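Local coordinates for polyhomeotic-proximal chromatin protein (Drosophila melanogaster, PDB 1KW4) that maintains the transcriptionally repressed state of homeotic genes as a Polycomb group component of the PRC1 complex, here represented by its polymer-forming SAM domain, at residues F25-G31 against K70-V75. The protein carries 1 engineered substitution. Residues are numbered along the deposited sequence; the frame is centred on the assembly and turned at random.
Sequences FIRELPG and KIVAKV
Phe25 meets Lys74 and Val75 inside the five-helix bundle of the SAM domain, where the end of helix 19-27 and the loop after it pack on the long C-terminal helix 65-78. Lys74 comes to the ring at its edge, close to the ring plane, with CG 3.5 Å from Phe25 CZ; the methylene base of the lysine does the touching, and the chain then bends at chi2 and carries its ammonium end away from the 25-31 segment. In the loop that follows, Leu29 straddles two residues of the helix: its CD1 lies 3.9 Å from Ile71 CG1, and its CD2 4.0 Å from Lys74 CG. Ile26 turns the end of its side chain inward, so that its CD1 meets Ile71 CD1 at 3.9 Å, the two side chains running at about a right angle. Towards solvent the contact turns polar: Lys70, bent at chi3, runs out beside Pro30 and ties the loop to the helix through the one hydrogen bond between the segments. Its NZ sits 2.6 Å from Pro30 O, above the carbonyl plane, with a C=O...N angle of 135°. With CG anti to the backbone N (chi1 168°), the Phe25 ring extends from its helix into this seam; the ring of Trp17 also meets it, the planes inclined at about 55°. A serine at Phe25 would probably leave the Lys74 methylenes and the Val75 methyl without their aromatic partner and open a gap beside Trp17. Behind the aliphatic layer, Phe39 of helix 36-41 touches both Ile26 and Ile71. Leu49 and Leu50 of helix 46-51 back Val75, whose CG2 touches Phe25 CE2 more loosely, at 4.2 Å.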
# COMPACT_ATOMS: atom_id res chain seq x y z
N PHE A 25 -2.18 4.49 -5.93
CA PHE A 25 -3.19 3.64 -5.30
C PHE A 25 -3.39 4.10 -3.85
O PHE A 25 -4.52 4.26 -3.38
CB PHE A 25 -2.72 2.18 -5.35
CG PHE A 25 -3.52 1.23 -4.49
CD1 PHE A 25 -4.82 0.87 -4.84
CD2 PHE A 25 -2.96 0.68 -3.34
CE1 PHE A 25 -5.55 -0.03 -4.07
CE2 PHE A 25 -3.68 -0.23 -2.56
CZ PHE A 25 -4.98 -0.59 -2.93
N ILE A 26 -2.28 4.33 -3.14
CA ILE A 26 -2.34 4.78 -1.75
C ILE A 26 -2.95 6.18 -1.65
O ILE A 26 -3.76 6.46 -0.77
CB ILE A 26 -0.91 4.76 -1.11
CG1 ILE A 26 -0.37 3.32 -1.06
CG2 ILE A 26 -0.93 5.36 0.30
CD1 ILE A 26 -1.25 2.33 -0.27
N ARG A 27 -2.57 7.07 -2.57
CA ARG A 27 -3.08 8.44 -2.59
C ARG A 27 -4.60 8.50 -2.65
O ARG A 27 -5.22 9.39 -2.05
CB ARG A 27 -2.50 9.20 -3.79
CG ARG A 27 -3.09 10.60 -3.99
CD ARG A 27 -2.65 11.56 -2.90
NE ARG A 27 -3.21 12.91 -3.09
CZ ARG A 27 -4.48 13.24 -2.87
NH1 ARG A 27 -5.34 12.33 -2.43
NH2 ARG A 27 -4.89 14.48 -3.07
N GLU A 28 -5.20 7.55 -3.36
CA GLU A 28 -6.65 7.52 -3.53
C GLU A 28 -7.45 6.74 -2.48
O GLU A 28 -8.68 6.74 -2.51
CB GLU A 28 -6.98 7.00 -4.93
CG GLU A 28 -6.35 7.84 -6.03
CD GLU A 28 -6.60 7.27 -7.42
OE1 GLU A 28 -6.21 6.11 -7.67
OE2 GLU A 28 -7.18 8.00 -8.26
N LEU A 29 -6.75 6.07 -1.57
CA LEU A 29 -7.43 5.32 -0.51
C LEU A 29 -7.80 6.27 0.62
O LEU A 29 -6.94 6.95 1.18
CB LEU A 29 -6.53 4.21 0.05
CG LEU A 29 -6.66 2.82 -0.56
CD1 LEU A 29 -5.73 1.86 0.18
CD2 LEU A 29 -8.10 2.34 -0.45
N PRO A 30 -9.09 6.33 0.99
CA PRO A 30 -9.54 7.22 2.06
C PRO A 30 -8.73 7.16 3.35
O PRO A 30 -8.58 6.10 3.96
CB PRO A 30 -11.00 6.82 2.25
CG PRO A 30 -11.02 5.38 1.84
CD PRO A 30 -10.16 5.40 0.60
N GLY A 31 -8.19 8.31 3.76
CA GLY A 31 -7.42 8.39 4.98
C GLY A 31 -5.97 7.91 4.94
O GLY A 31 -5.32 7.84 5.98
N LYS A 70 -7.01 -0.85 6.34
CA LYS A 70 -7.68 -0.53 5.09
C LYS A 70 -6.84 -0.91 3.87
O LYS A 70 -7.38 -1.39 2.87
CB LYS A 70 -8.05 0.96 5.07
CG LYS A 70 -9.12 1.30 6.10
CD LYS A 70 -9.01 2.73 6.62
CE LYS A 70 -9.47 3.75 5.60
NZ LYS A 70 -9.49 5.11 6.20
N ILE A 71 -5.53 -0.71 3.95
CA ILE A 71 -4.65 -1.06 2.83
C ILE A 71 -4.62 -2.57 2.62
O ILE A 71 -4.81 -3.06 1.50
CB ILE A 71 -3.22 -0.54 3.06
CG1 ILE A 71 -3.22 0.99 3.02
CG2 ILE A 71 -2.26 -1.10 2.01
CD1 ILE A 71 -1.91 1.62 3.46
N VAL A 72 -4.40 -3.32 3.69
CA VAL A 72 -4.35 -4.78 3.58
C VAL A 72 -5.67 -5.33 3.03
O VAL A 72 -5.66 -6.22 2.17
CB VAL A 72 -4.06 -5.43 4.96
CG1 VAL A 72 -4.15 -6.95 4.85
CG2 VAL A 72 -2.67 -5.03 5.43
N ALA A 73 -6.78 -4.80 3.52
CA ALA A 73 -8.11 -5.23 3.08
C ALA A 73 -8.40 -4.94 1.61
O ALA A 73 -8.98 -5.78 0.91
CB ALA A 73 -9.18 -4.59 3.95
N LYS A 74 -8.01 -3.76 1.15
CA LYS A 74 -8.25 -3.39 -0.25
C LYS A 74 -7.46 -4.31 -1.17
O LYS A 74 -7.98 -4.76 -2.19
CB LYS A 74 -7.86 -1.93 -0.49
CG LYS A 74 -8.26 -1.42 -1.87
CD LYS A 74 -9.77 -1.46 -2.05
CE LYS A 74 -10.18 -0.89 -3.40
NZ LYS A 74 -11.67 -0.89 -3.58
N VAL A 75 -6.20 -4.57 -0.82
CA VAL A 75 -5.36 -5.44 -1.63
C VAL A 75 -5.96 -6.85 -1.68
O VAL A 75 -5.97 -7.48 -2.74
CB VAL A 75 -3.92 -5.51 -1.06
CG1 VAL A 75 -3.09 -6.54 -1.81
CG2 VAL A 75 -3.26 -4.13 -1.17